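Local atomic coordinates of uncharacterized protein (Thermus thermophilus HB8, PDB entry 6SCE), a protein that acts as a DNA nuclease of type III CRISPR defence that is switched on by cyclic oligoadenylate. Residues 33-39 with 63-69; 70-76 with 95-100; 284-288 with 363-368; 502-506 with 519-523. One frame throughout, in Å; residues are numbered along the deposited sequence.

Contact 1. Residues 33-39 with 63-69; sequences KAVFYSF and LYEERPL
K33 and E65 each hold CG between the backbone N and the carbonyl carbon (chi1 61° and 57°), and from there their extended chains converge until NZ of K33 lies 3.3 Å from OE2 of E65, a salt bridge whose hydrogen bond is weak. The other carboxylate oxygen, OE1 of E65, takes NE of R67 at 3.2 Å; it lies in the guanidinium plane, while the donor stands above the carboxylate plane. E65 thus bridges two cations, and its charge probably offsets the closeness of K33 NZ to R67 NH2 (3.5 Å). V35 CG1 props one face of the same guanidinium, 3.6 Å from R67 NE. On the face of the sheet bearing F36 and E66, the hydroxyl OG of S38 donates to OE2 of E66 at 2.9 Å, and F36 CE2 meets Y64 CB at 3.8 Å. The backbones pair in parallel: F36 N to E65 O is nearly straight (2.9 Å, 173°), and R67 N returns to F36 O. Helix 44-59 makes the beta-alpha-beta crossover between the strands, its L57 touching F36 and Y64. Strand 5-10 flanks strand 33-38 on the other edge, leaving 64-67 outermost in a mixed sheet of seven strands.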
loop_
_atom_site.group_PDB
_atom_site.type_symbol
_atom_site.label_atom_id
_atom_site.label_comp_id
_atom_site.label_asym_id
_atom_site.label_seq_id
_atom_site.Cartn_x
_atom_site.Cartn_y
_atom_site.Cartn_z
ATOM N N LYS A 33 29.022 -17.550 -3.800
ATOM C CA LYS A 33 28.627 -16.664 -2.723
ATOM C C LYS A 33 27.434 -15.844 -3.197
ATOM O O LYS A 33 27.117 -15.845 -4.375
ATOM C CB LYS A 33 29.758 -15.707 -2.321
ATOM C CG LYS A 33 30.207 -14.787 -3.443
ATOM C CD LYS A 33 31.185 -13.729 -2.952
ATOM C CE LYS A 33 31.616 -12.848 -4.116
ATOM N NZ LYS A 33 32.521 -11.760 -3.661
ATOM N N ALA A 34 26.792 -15.176 -2.269
ATOM C CA ALA A 34 25.665 -14.306 -2.624
ATOM C C ALA A 34 26.011 -12.933 -2.111
ATOM O O ALA A 34 26.571 -12.798 -1.039
ATOM C CB ALA A 34 24.383 -14.794 -1.981
ATOM N N VAL A 35 25.693 -11.917 -2.900
ATOM C CA VAL A 35 25.887 -10.550 -2.492
ATOM C C VAL A 35 24.511 -9.883 -2.480
ATOM O O VAL A 35 23.822 -9.884 -3.494
ATOM C CB VAL A 35 26.819 -9.793 -3.476
ATOM C CG1 VAL A 35 27.046 -8.366 -3.013
ATOM C CG2 VAL A 35 28.165 -10.499 -3.642
ATOM N N PHE A 36 24.151 -9.310 -1.354
ATOM C CA PHE A 36 22.874 -8.651 -1.210
ATOM C C PHE A 36 23.041 -7.143 -1.134
ATOM O O PHE A 36 23.754 -6.642 -0.286
ATOM C CB PHE A 36 22.170 -9.150 0.018
ATOM C CG PHE A 36 21.817 -10.595 -0.088
ATOM C CD1 PHE A 36 20.798 -10.999 -0.928
ATOM C CD2 PHE A 36 22.580 -11.549 0.550
ATOM C CE1 PHE A 36 20.488 -12.354 -1.076
ATOM C CE2 PHE A 36 22.291 -12.898 0.404
ATOM C CZ PHE A 36 21.258 -13.308 -0.413
ATOM N N TYR A 37 22.352 -6.449 -2.008
ATOM C CA TYR A 37 22.330 -4.980 -1.990
ATOM C C TYR A 37 21.078 -4.602 -1.242
ATOM O O TYR A 37 19.949 -4.593 -1.784
ATOM C CB TYR A 37 22.394 -4.458 -3.419
ATOM C CG TYR A 37 23.594 -4.981 -4.157
ATOM C CD1 TYR A 37 24.852 -4.381 -4.030
ATOM C CD2 TYR A 37 23.497 -6.111 -4.963
ATOM C CE1 TYR A 37 25.959 -4.893 -4.706
ATOM C CE2 TYR A 37 24.590 -6.611 -5.630
ATOM C CZ TYR A 37 25.811 -6.014 -5.488
ATOM O OH TYR A 37 26.852 -6.562 -6.134
ATOM N N SER A 38 21.259 -4.383 0.047
ATOM C CA SER A 38 20.154 -4.368 0.939
ATOM C C SER A 38 19.725 -2.955 1.276
ATOM O O SER A 38 20.550 -1.998 1.371
ATOM C CB SER A 38 20.476 -5.170 2.184
ATOM O OG SER A 38 21.301 -4.425 3.016
ATOM N N PHE A 39 18.419 -2.851 1.433
ATOM C CA PHE A 39 17.776 -1.675 1.972
ATOM C C PHE A 39 17.485 -1.908 3.433
ATOM O O PHE A 39 17.195 -3.029 3.823
ATOM C CB PHE A 39 16.454 -1.441 1.241
ATOM C CG PHE A 39 16.632 -1.270 -0.225
ATOM C CD1 PHE A 39 16.653 -2.367 -1.063
ATOM C CD2 PHE A 39 16.879 -0.004 -0.761
ATOM C CE1 PHE A 39 16.861 -2.223 -2.430
ATOM C CE2 PHE A 39 17.082 0.150 -2.132
ATOM C CZ PHE A 39 17.052 -0.960 -2.970
ATOM N N LEU A 63 27.996 -18.634 1.493
ATOM C CA LEU A 63 28.626 -17.435 2.031
ATOM C C LEU A 63 27.906 -16.196 1.458
ATOM O O LEU A 63 27.582 -16.194 0.299
ATOM C CB LEU A 63 30.089 -17.396 1.615
ATOM C CG LEU A 63 30.953 -18.544 2.170
ATOM C CD1 LEU A 63 32.334 -18.527 1.522
ATOM C CD2 LEU A 63 31.037 -18.403 3.686
ATOM N N TYR A 64 27.669 -15.177 2.260
ATOM C CA TYR A 64 26.994 -13.983 1.759
ATOM C C TYR A 64 27.638 -12.725 2.333
ATOM O O TYR A 64 28.317 -12.758 3.353
ATOM C CB TYR A 64 25.478 -14.013 2.095
ATOM C CG TYR A 64 25.205 -13.947 3.585
ATOM C CD1 TYR A 64 25.178 -15.093 4.342
ATOM C CD2 TYR A 64 25.036 -12.730 4.238
ATOM C CE1 TYR A 64 24.993 -15.041 5.696
ATOM C CE2 TYR A 64 24.852 -12.675 5.608
ATOM C CZ TYR A 64 24.824 -13.832 6.313
ATOM O OH TYR A 64 24.636 -13.822 7.644
ATOM N N GLU A 65 27.379 -11.611 1.676
ATOM C CA GLU A 65 27.730 -10.307 2.204
ATOM C C GLU A 65 26.661 -9.316 1.801
ATOM O O GLU A 65 25.905 -9.601 0.883
ATOM C CB GLU A 65 29.084 -9.858 1.677
ATOM C CG GLU A 65 29.183 -9.805 0.177
ATOM C CD GLU A 65 30.622 -9.628 -0.281
ATOM O OE1 GLU A 65 31.187 -8.535 -0.037
ATOM O OE2 GLU A 65 31.186 -10.578 -0.857
ATOM N N GLU A 66 26.586 -8.204 2.531
ATOM C CA GLU A 66 25.692 -7.109 2.187
ATOM C C GLU A 66 26.523 -5.926 1.735
ATOM O O GLU A 66 27.550 -5.629 2.338
ATOM C CB GLU A 66 24.867 -6.713 3.393
ATOM C CG GLU A 66 23.764 -7.691 3.725
ATOM C CD GLU A 66 22.982 -7.257 4.950
ATOM O OE1 GLU A 66 23.477 -7.486 6.068
ATOM O OE2 GLU A 66 21.892 -6.683 4.815
ATOM N N ARG A 67 26.088 -5.254 0.679
ATOM C CA ARG A 67 26.812 -4.110 0.154
ATOM C C ARG A 67 25.841 -2.976 -0.097
ATOM O O ARG A 67 24.677 -3.223 -0.388
ATOM C CB ARG A 67 27.492 -4.461 -1.165
ATOM C CG ARG A 67 28.707 -5.377 -1.058
ATOM C CD ARG A 67 29.284 -5.628 -2.441
ATOM N NE ARG A 67 30.217 -6.745 -2.443
ATOM C CZ ARG A 67 30.629 -7.417 -3.522
ATOM N NH1 ARG A 67 30.204 -7.103 -4.744
ATOM N NH2 ARG A 67 31.490 -8.419 -3.370
ATOM N N PRO A 68 26.333 -1.718 -0.043
ATOM C CA PRO A 68 25.495 -0.584 -0.444
ATOM C C PRO A 68 25.058 -0.722 -1.891
ATOM O O PRO A 68 25.772 -1.301 -2.713
ATOM C CB PRO A 68 26.434 0.634 -0.260
ATOM C CG PRO A 68 27.420 0.192 0.784
ATOM C CD PRO A 68 27.645 -1.280 0.494
ATOM N N LEU A 69 23.900 -0.168 -2.213
ATOM C CA LEU A 69 23.354 -0.274 -3.572
ATOM C C LEU A 69 24.292 0.190 -4.668
ATOM O O LEU A 69 24.404 -0.443 -5.728
ATOM C CB LEU A 69 22.023 0.507 -3.657
ATOM C CG LEU A 69 20.770 -0.288 -3.290
ATOM C CD1 LEU A 69 20.439 -1.302 -4.363
ATOM C CD2 LEU A 69 20.916 -0.996 -1.965
HETATM O O HOH W 1 23.169 -2.221 1.244
#

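Contact 2. Residues 70-76 with 95-100; sequences EKGLEEA and RFLGHW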
loop_
_atom_site.group_PDB
_atom_site.type_symbol
_atom_site.label_atom_id
_atom_site.label_comp_id
_atom_site.label_asym_id
_atom_site.label_seq_id
_atom_site.Cartn_x
_atom_site.Cartn_y
_atom_site.Cartn_z
ATOM N N GLU A 70 24.978 1.308 -4.409
ATOM C CA GLU A 70 25.911 1.890 -5.382
ATOM C C GLU A 70 27.043 0.948 -5.752
ATOM O O GLU A 70 27.521 0.968 -6.886
ATOM C CB GLU A 70 26.512 3.199 -4.819
ATOM C CG GLU A 70 25.506 4.350 -4.739
ATOM C CD GLU A 70 25.326 5.114 -6.054
ATOM O OE1 GLU A 70 26.233 5.077 -6.916
ATOM O OE2 GLU A 70 24.273 5.785 -6.221
ATOM N N LYS A 71 27.474 0.128 -4.799
ATOM C CA LYS A 71 28.525 -0.856 -5.049
ATOM C C LYS A 71 28.098 -1.919 -6.051
ATOM O O LYS A 71 28.934 -2.574 -6.658
ATOM C CB LYS A 71 29.005 -1.493 -3.739
ATOM C CG LYS A 71 29.852 -0.550 -2.892
ATOM C CD LYS A 71 31.138 -0.181 -3.633
ATOM N N GLY A 72 26.794 -2.079 -6.251
ATOM C CA GLY A 72 26.299 -2.983 -7.262
ATOM C C GLY A 72 26.468 -2.464 -8.658
ATOM O O GLY A 72 26.304 -3.214 -9.619
ATOM N N LEU A 73 26.773 -1.166 -8.790
ATOM C CA LEU A 73 27.082 -0.561 -10.086
ATOM C C LEU A 73 28.598 -0.516 -10.345
ATOM O O LEU A 73 29.204 0.553 -10.507
ATOM C CB LEU A 73 26.477 0.849 -10.159
ATOM C CG LEU A 73 24.971 0.889 -9.914
ATOM C CD1 LEU A 73 24.465 2.329 -9.964
ATOM C CD2 LEU A 73 24.213 0.033 -10.914
ATOM N N GLU A 74 29.202 -1.696 -10.409
ATOM C CA GLU A 74 30.646 -1.860 -10.671
ATOM C C GLU A 74 30.825 -3.140 -11.480
ATOM O O GLU A 74 29.886 -3.919 -11.633
ATOM C CB GLU A 74 31.427 -1.937 -9.365
ATOM C CG GLU A 74 31.286 -0.673 -8.527
ATOM C CD GLU A 74 32.204 -0.592 -7.321
ATOM O OE1 GLU A 74 32.836 -1.618 -6.971
ATOM O OE2 GLU A 74 32.271 0.511 -6.712
ATOM N N GLU A 75 32.020 -3.353 -12.011
ATOM C CA GLU A 75 32.283 -4.558 -12.768
ATOM C C GLU A 75 32.186 -5.798 -11.858
ATOM O O GLU A 75 32.487 -5.740 -10.671
ATOM C CB GLU A 75 33.648 -4.496 -13.497
ATOM C CG GLU A 75 34.864 -4.271 -12.622
ATOM C CD GLU A 75 35.204 -2.791 -12.426
ATOM O OE1 GLU A 75 34.446 -2.095 -11.710
ATOM O OE2 GLU A 75 36.230 -2.336 -12.983
ATOM N N ALA A 76 31.742 -6.909 -12.429
ATOM C CA ALA A 76 31.736 -8.179 -11.702
ATOM C C ALA A 76 33.158 -8.678 -11.512
ATOM O O ALA A 76 34.014 -8.423 -12.349
ATOM C CB ALA A 76 30.925 -9.219 -12.465
ATOM N N ARG A 95 17.901 0.834 -12.453
ATOM C CA ARG A 95 19.329 1.203 -12.514
ATOM C C ARG A 95 20.252 -0.008 -12.677
ATOM O O ARG A 95 21.172 0.009 -13.506
ATOM C CB ARG A 95 19.715 2.003 -11.308
ATOM C CG ARG A 95 18.996 3.363 -11.341
ATOM C CD ARG A 95 19.592 4.385 -10.456
ATOM N NE ARG A 95 20.978 4.654 -10.839
ATOM C CZ ARG A 95 21.840 5.279 -10.062
ATOM N NH1 ARG A 95 21.460 5.750 -8.886
ATOM N NH2 ARG A 95 23.099 5.429 -10.467
ATOM N N PHE A 96 19.972 -1.078 -11.933
ATOM C CA PHE A 96 20.724 -2.317 -12.095
ATOM C C PHE A 96 20.523 -2.920 -13.467
ATOM O O PHE A 96 21.470 -3.440 -14.046
ATOM C CB PHE A 96 20.341 -3.347 -11.028
ATOM C CG PHE A 96 21.139 -3.238 -9.780
ATOM C CD1 PHE A 96 21.256 -2.021 -9.118
ATOM C CD2 PHE A 96 21.771 -4.350 -9.238
ATOM C CE1 PHE A 96 21.985 -1.911 -7.959
ATOM C CE2 PHE A 96 22.516 -4.232 -8.080
ATOM C CZ PHE A 96 22.601 -3.018 -7.423
ATOM N N LEU A 97 19.313 -2.852 -14.018
ATOM C CA LEU A 97 19.101 -3.437 -15.334
ATOM C C LEU A 97 19.975 -2.708 -16.363
ATOM O O LEU A 97 20.571 -3.359 -17.231
ATOM C CB LEU A 97 17.670 -3.362 -15.773
ATOM C CG LEU A 97 17.340 -3.872 -17.175
ATOM C CD1 LEU A 97 17.688 -5.343 -17.336
ATOM C CD2 LEU A 97 15.879 -3.620 -17.461
ATOM N N GLY A 98 20.054 -1.379 -16.261
ATOM C CA GLY A 98 20.925 -0.609 -17.193
ATOM C C GLY A 98 22.373 -1.100 -17.155
ATOM O O GLY A 98 23.005 -1.257 -18.183
ATOM N N HIS A 99 22.878 -1.344 -15.957
ATOM C CA HIS A 99 24.264 -1.692 -15.730
ATOM C C HIS A 99 24.577 -3.150 -16.073
ATOM O O HIS A 99 25.636 -3.439 -16.649
ATOM C CB HIS A 99 24.607 -1.409 -14.271
ATOM C CG HIS A 99 26.022 -1.740 -13.887
ATOM N ND1 HIS A 99 27.081 -0.871 -14.075
ATOM C CD2 HIS A 99 26.548 -2.849 -13.314
ATOM C CE1 HIS A 99 28.190 -1.430 -13.632
ATOM N NE2 HIS A 99 27.898 -2.630 -13.169
ATOM N N TRP A 100 23.657 -4.062 -15.743
ATOM C CA TRP A 100 23.942 -5.493 -15.762
ATOM C C TRP A 100 23.590 -6.191 -17.058
ATOM O O TRP A 100 23.797 -7.402 -17.187
ATOM C CB TRP A 100 23.332 -6.204 -14.515
ATOM C CG TRP A 100 24.133 -5.932 -13.292
ATOM C CD1 TRP A 100 23.801 -5.134 -12.257
ATOM C CD2 TRP A 100 25.434 -6.414 -13.023
ATOM N NE1 TRP A 100 24.801 -5.112 -11.339
ATOM C CE2 TRP A 100 25.830 -5.884 -11.803
ATOM C CE3 TRP A 100 26.314 -7.250 -13.717
ATOM C CZ2 TRP A 100 27.066 -6.155 -11.234
ATOM C CZ3 TRP A 100 27.553 -7.514 -13.146
ATOM C CH2 TRP A 100 27.911 -6.977 -11.938
HETATM O O HOH W 2 24.433 6.641 -8.650
#
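H99 turns its ring toward the loop because CG is anti to the backbone N (chi1 179°), which sets NE2 of H99 2.8 Å from the carbonyl O of E74. The acceptor lies close to the imidazole plane, but the donor stands above the carbonyl plane. L73 presses on the same ring from one face, its CA over the ring centre, 3.8 Å from the centroid. Packing is equally close at G72, whose CA is 3.7 Å from F96 CZ: a CB modelled there would clash with that ring atom, so the spot suits glycine. NE1 of W100 gives G72 O a weak, bent bond (3.0 Å, 129°), and A76 CB meets the indole edge at CH2.

The other end, where E70 is exposed to solvent, is slacker. E70 OE2 and R95 NH1 form only a long salt bridge at 3.9 Å, and a water fills in, donating to E70 OE2 at 2.6 Å and accepting from R95 NH2 at 2.6 Å. NH1 of R95 has a firmer partner in Y91 OH, while L73 CD1 lies over one guanidinium face. As a carbonyl can only accept, NE2 of H99 must carry a hydrogen, and the loop's main chain is fastened by side-chain donors of helix 90-100, firmly by H99 and weakly by W100.

Contact 3. Residues 284-288 with 363-368; sequences ALPLP and PVVEEA
P288 and L287 lie against helix 354-370 in an extended chain whose backbone angles over 285-288 are those of polyproline II, and no hydrogen bond runs directly between the segments. P288 lays its ring against the helix: CG is 3.8 Å from V364 O and 4.1 Å from A368 CB, while CD rests 3.9 Å from CG of E367. L287 spans P363 and E367, with CD2 near the carbonyl of P363 and CD1 3.9 Å from the CG of E367, the two side chains crossing at about a right angle. In E367, CG anti to the backbone N (chi1 178°) is set against P288 and L287, and the bend at chi2 (69°) lays the carboxylate beside L287 CD1. A water ties the polar ends together, donating to P288 O at 2.7 Å and to E367 OE2 at 2.8 Å; OE1 of E367 is held by R370. With an alanine here in place of P288, the CG and CD methylenes would be gone, and a gap would probably open beside V364, E367 and A368. L293 of strand 293-297 touches P288, V364 and A368, and Y318 of strand 316-321 touches L285, P288 and V364, so the loop and the helix pack together against these two strands of a mixed sheet.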
loop_
_atom_site.group_PDB
_atom_site.type_symbol
_atom_site.label_atom_id
_atom_site.label_comp_id
_atom_site.label_asym_id
_atom_site.label_seq_id
_atom_site.Cartn_x
_atom_site.Cartn_y
_atom_site.Cartn_z
ATOM N N ALA A 284 -4.611 -1.788 -29.570
ATOM C CA ALA A 284 -3.481 -0.947 -29.247
ATOM C C ALA A 284 -3.960 0.371 -28.640
ATOM O O ALA A 284 -5.126 0.778 -28.800
ATOM C CB ALA A 284 -2.655 -0.655 -30.472
ATOM N N LEU A 285 -3.040 1.051 -27.969
ATOM C CA LEU A 285 -3.323 2.380 -27.455
ATOM C C LEU A 285 -3.337 3.418 -28.577
ATOM O O LEU A 285 -2.472 3.392 -29.456
ATOM C CB LEU A 285 -2.275 2.782 -26.397
ATOM C CG LEU A 285 -2.262 1.887 -25.145
ATOM C CD1 LEU A 285 -0.981 2.092 -24.325
ATOM C CD2 LEU A 285 -3.500 2.080 -24.285
ATOM N N PRO A 286 -4.290 4.368 -28.521
ATOM C CA PRO A 286 -4.305 5.475 -29.499
ATOM C C PRO A 286 -3.043 6.295 -29.376
ATOM O O PRO A 286 -2.566 6.512 -28.248
ATOM C CB PRO A 286 -5.504 6.340 -29.067
ATOM C CG PRO A 286 -6.329 5.480 -28.181
ATOM C CD PRO A 286 -5.436 4.410 -27.599
ATOM N N LEU A 287 -2.509 6.752 -30.509
ATOM C CA LEU A 287 -1.329 7.610 -30.519
ATOM C C LEU A 287 -1.682 8.940 -29.872
ATOM O O LEU A 287 -2.848 9.348 -29.886
ATOM C CB LEU A 287 -0.787 7.814 -31.949
ATOM C CG LEU A 287 -0.201 6.562 -32.623
ATOM C CD1 LEU A 287 0.446 6.909 -33.955
ATOM C CD2 LEU A 287 0.822 5.856 -31.726
ATOM N N PRO A 288 -0.703 9.573 -29.217
ATOM C CA PRO A 288 -0.965 10.812 -28.532
ATOM C C PRO A 288 -1.112 11.972 -29.505
ATOM O O PRO A 288 -0.434 12.001 -30.525
ATOM C CB PRO A 288 0.285 11.010 -27.681
ATOM C CG PRO A 288 1.347 10.291 -28.413
ATOM C CD PRO A 288 0.670 9.105 -29.002
ATOM N N PRO A 363 5.219 2.448 -29.069
ATOM C CA PRO A 363 4.735 3.325 -30.147
ATOM C C PRO A 363 4.223 4.684 -29.670
ATOM O O PRO A 363 4.316 5.683 -30.400
ATOM C CB PRO A 363 3.584 2.519 -30.771
ATOM C CG PRO A 363 3.790 1.118 -30.320
ATOM C CD PRO A 363 4.414 1.227 -28.963
ATOM N N VAL A 364 3.690 4.725 -28.448
ATOM C CA VAL A 364 3.172 5.952 -27.878
ATOM C C VAL A 364 4.361 6.871 -27.581
ATOM O O VAL A 364 4.367 8.049 -27.932
ATOM C CB VAL A 364 2.342 5.653 -26.599
ATOM C CG1 VAL A 364 2.008 6.916 -25.825
ATOM C CG2 VAL A 364 1.106 4.853 -26.938
ATOM N N VAL A 365 5.388 6.314 -26.952
ATOM C CA VAL A 365 6.602 7.055 -26.684
ATOM C C VAL A 365 7.213 7.605 -27.986
ATOM O O VAL A 365 7.556 8.783 -28.071
ATOM C CB VAL A 365 7.626 6.160 -25.966
ATOM C CG1 VAL A 365 8.990 6.826 -25.853
ATOM C CG2 VAL A 365 7.102 5.792 -24.591
ATOM N N GLU A 366 7.345 6.744 -28.975
ATOM C CA GLU A 366 8.017 7.124 -30.215
ATOM C C GLU A 366 7.251 8.235 -30.933
ATOM O O GLU A 366 7.855 9.212 -31.359
ATOM C CB GLU A 366 8.278 5.904 -31.109
ATOM C CG GLU A 366 9.518 5.145 -30.629
ATOM C CD GLU A 366 9.642 3.723 -31.157
ATOM O OE1 GLU A 366 8.971 3.376 -32.149
ATOM O OE2 GLU A 366 10.425 2.953 -30.556
ATOM N N GLU A 367 5.932 8.103 -31.008
ATOM C CA GLU A 367 5.094 9.153 -31.582
ATOM C C GLU A 367 5.192 10.443 -30.772
ATOM O O GLU A 367 5.342 11.523 -31.337
ATOM C CB GLU A 367 3.654 8.667 -31.728
ATOM C CG GLU A 367 2.672 9.691 -32.272
ATOM C CD GLU A 367 2.894 10.054 -33.737
ATOM O OE1 GLU A 367 3.722 9.425 -34.408
ATOM O OE2 GLU A 367 2.224 10.992 -34.206
ATOM N N ALA A 368 5.153 10.345 -29.445
ATOM C CA ALA A 368 5.266 11.527 -28.611
ATOM C C ALA A 368 6.566 12.280 -28.837
ATOM O O ALA A 368 6.564 13.524 -28.918
ATOM C CB ALA A 368 5.133 11.164 -27.144
HETATM O O HOH W 3 -0.318 11.556 -33.176
#

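Contact 4. Residues 502-506 with 519-523; sequences EYAVY and QARMG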
loop_
_atom_site.group_PDB
_atom_site.type_symbol
_atom_site.label_atom_id
_atom_site.label_comp_id
_atom_site.label_asym_id
_atom_site.label_seq_id
_atom_site.Cartn_x
_atom_site.Cartn_y
_atom_site.Cartn_z
ATOM N N GLU A 502 -12.824 19.173 17.295
ATOM C CA GLU A 502 -12.576 19.043 15.844
ATOM C C GLU A 502 -12.230 20.362 15.193
ATOM O O GLU A 502 -11.342 20.417 14.347
ATOM C CB GLU A 502 -13.789 18.463 15.121
ATOM C CG GLU A 502 -14.090 17.021 15.460
ATOM C CD GLU A 502 -15.413 16.563 14.908
ATOM O OE1 GLU A 502 -16.035 17.322 14.122
ATOM O OE2 GLU A 502 -15.812 15.427 15.246
ATOM N N TYR A 503 -12.937 21.432 15.559
ATOM C CA TYR A 503 -12.646 22.747 14.993
ATOM C C TYR A 503 -11.320 23.307 15.479
ATOM O O TYR A 503 -10.578 23.917 14.703
ATOM C CB TYR A 503 -13.756 23.751 15.287
ATOM C CG TYR A 503 -13.492 25.063 14.610
ATOM C CD1 TYR A 503 -13.570 25.171 13.230
ATOM C CD2 TYR A 503 -13.126 26.194 15.340
ATOM C CE1 TYR A 503 -13.316 26.368 12.590
ATOM C CE2 TYR A 503 -12.862 27.399 14.707
ATOM C CZ TYR A 503 -12.958 27.482 13.327
ATOM O OH TYR A 503 -12.703 28.668 12.670
ATOM N N ALA A 504 -11.025 23.111 16.759
ATOM C CA ALA A 504 -9.729 23.515 17.318
ATOM C C ALA A 504 -8.581 22.758 16.663
ATOM O O ALA A 504 -7.536 23.331 16.364
ATOM C CB ALA A 504 -9.697 23.262 18.818
ATOM N N VAL A 505 -8.754 21.456 16.489
ATOM C CA VAL A 505 -7.682 20.661 15.908
ATOM C C VAL A 505 -7.454 21.122 14.468
ATOM O O VAL A 505 -6.326 21.414 14.097
ATOM C CB VAL A 505 -7.953 19.153 16.020
ATOM C CG1 VAL A 505 -6.970 18.346 15.158
ATOM C CG2 VAL A 505 -7.823 18.722 17.479
ATOM N N TYR A 506 -8.529 21.220 13.688
ATOM C CA TYR A 506 -8.450 21.724 12.323
ATOM C C TYR A 506 -7.805 23.103 12.215
ATOM O O TYR A 506 -7.022 23.365 11.284
ATOM C CB TYR A 506 -9.829 21.769 11.688
ATOM C CG TYR A 506 -9.931 22.713 10.507
ATOM C CD1 TYR A 506 -9.500 22.330 9.240
ATOM C CD2 TYR A 506 -10.446 24.001 10.662
ATOM C CE1 TYR A 506 -9.594 23.196 8.160
ATOM C CE2 TYR A 506 -10.557 24.863 9.588
ATOM C CZ TYR A 506 -10.118 24.462 8.343
ATOM O OH TYR A 506 -10.215 25.331 7.286
ATOM N N GLN A 519 -2.496 20.942 3.142
ATOM C CA GLN A 519 -3.931 21.211 3.121
ATOM C C GLN A 519 -4.623 20.423 4.243
ATOM O O GLN A 519 -4.434 19.207 4.346
ATOM C CB GLN A 519 -4.507 20.818 1.764
ATOM C CG GLN A 519 -4.210 21.813 0.658
ATOM C CD GLN A 519 -5.332 22.831 0.474
ATOM O OE1 GLN A 519 -5.826 23.419 1.447
ATOM N NE2 GLN A 519 -5.758 23.027 -0.781
ATOM N N ALA A 520 -5.409 21.119 5.068
ATOM C CA ALA A 520 -6.199 20.490 6.147
ATOM C C ALA A 520 -7.694 20.646 5.909
ATOM O O ALA A 520 -8.143 21.622 5.304
ATOM C CB ALA A 520 -5.813 21.062 7.501
ATOM N N ARG A 521 -8.449 19.648 6.360
ATOM C CA ARG A 521 -9.885 19.608 6.222
ATOM C C ARG A 521 -10.500 19.090 7.507
ATOM O O ARG A 521 -9.873 18.328 8.263
ATOM C CB ARG A 521 -10.321 18.658 5.104
ATOM C CG ARG A 521 -9.722 18.931 3.738
ATOM C CD ARG A 521 -10.433 20.064 3.014
ATOM N NE ARG A 521 -9.909 20.209 1.664
ATOM C CZ ARG A 521 -8.883 20.988 1.325
ATOM N NH1 ARG A 521 -8.257 21.742 2.227
ATOM N NH2 ARG A 521 -8.491 21.031 0.058
HETATM N N MSE A 522 -11.762 19.459 7.718
HETATM C CA MSE A 522 -12.522 18.916 8.840
HETATM C C MSE A 522 -13.020 17.547 8.434
HETATM O O MSE A 522 -12.585 16.999 7.412
HETATM C CB MSE A 522 -13.591 19.948 9.220
HETATM C CG MSE A 522 -12.893 21.104 9.900
HETATM SE SE MSE A 522 -14.261 22.128 10.937
HETATM C CE MSE A 522 -14.350 20.820 12.381
ATOM N N GLY A 523 -13.911 16.982 9.242
ATOM C CA GLY A 523 -14.346 15.616 9.116
ATOM C C GLY A 523 -15.423 15.335 8.102
ATOM O O GLY A 523 -15.940 16.231 7.428
HETATM O O HOH W 4 -14.802 17.374 11.835
#
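E502 reaches G523 through one water, which donates to OE1 of E502 at 2.6 Å and accepts from the backbone N of G523 at 2.8 Å. No direct hydrogen bond crosses the contact; the rest is packing, centred on the selenomethionine M522. Its CG lies over one face of the Y506 ring, offset toward the rim, 3.4 Å from CG of Y506; the two side chains cross at about a right angle. SE then comes to the edge of Y503, 3.9 Å from CD1 and in the ring plane, a Met-aromatic contact. The bend at chi3 (76°) carries CE back onto the helix backbone, 3.5 Å from N of Y503. Y506 also turns an edge to the strand, CE1 standing 3.6 Å from the carbonyl O of A520. An alanine at Y506 would take away the ring, and the M522 chain would probably lose the surface that fixes its CG and be freer to turn. Y503 is anchored beyond the contact, its OH bonded to R444 O and its ring edge-to-face with W480. The segment axes run 176° apart, nearly antiparallel, at a closest approach of 8.5 Å. A helix packed on a mixed sheet through the strand that follows it, with the like-charged OE2 of E502 and OD1 of D543 close together, is consistent with the alpha-beta core of PD-(D/E)XK-like nucleases.

Contacts 1 and 2 belong to one domain and touch: Y37 CE1 lies 3.2 Å from G72 CA, and F96 packs on Y37. Both are partly buried, but contact 1 pairs neighbouring strands by backbone bonds with a partly exposed salt-bridge network on one face, whereas contact 2 pins a loop to a helix with side-chain donors. Contact 3, also partly buried, lies about 31 Å from contact 2, centre to centre, in a second domain whose sheet repeats the strand order 3-2-1-4-5-6-7, consistent with a pair of CARF domains; it packs prolines and aliphatics bridged by water. Contact 4, about 46 Å from contact 1 between centres, is the buried one, joining helix to sheet through rings and selenium.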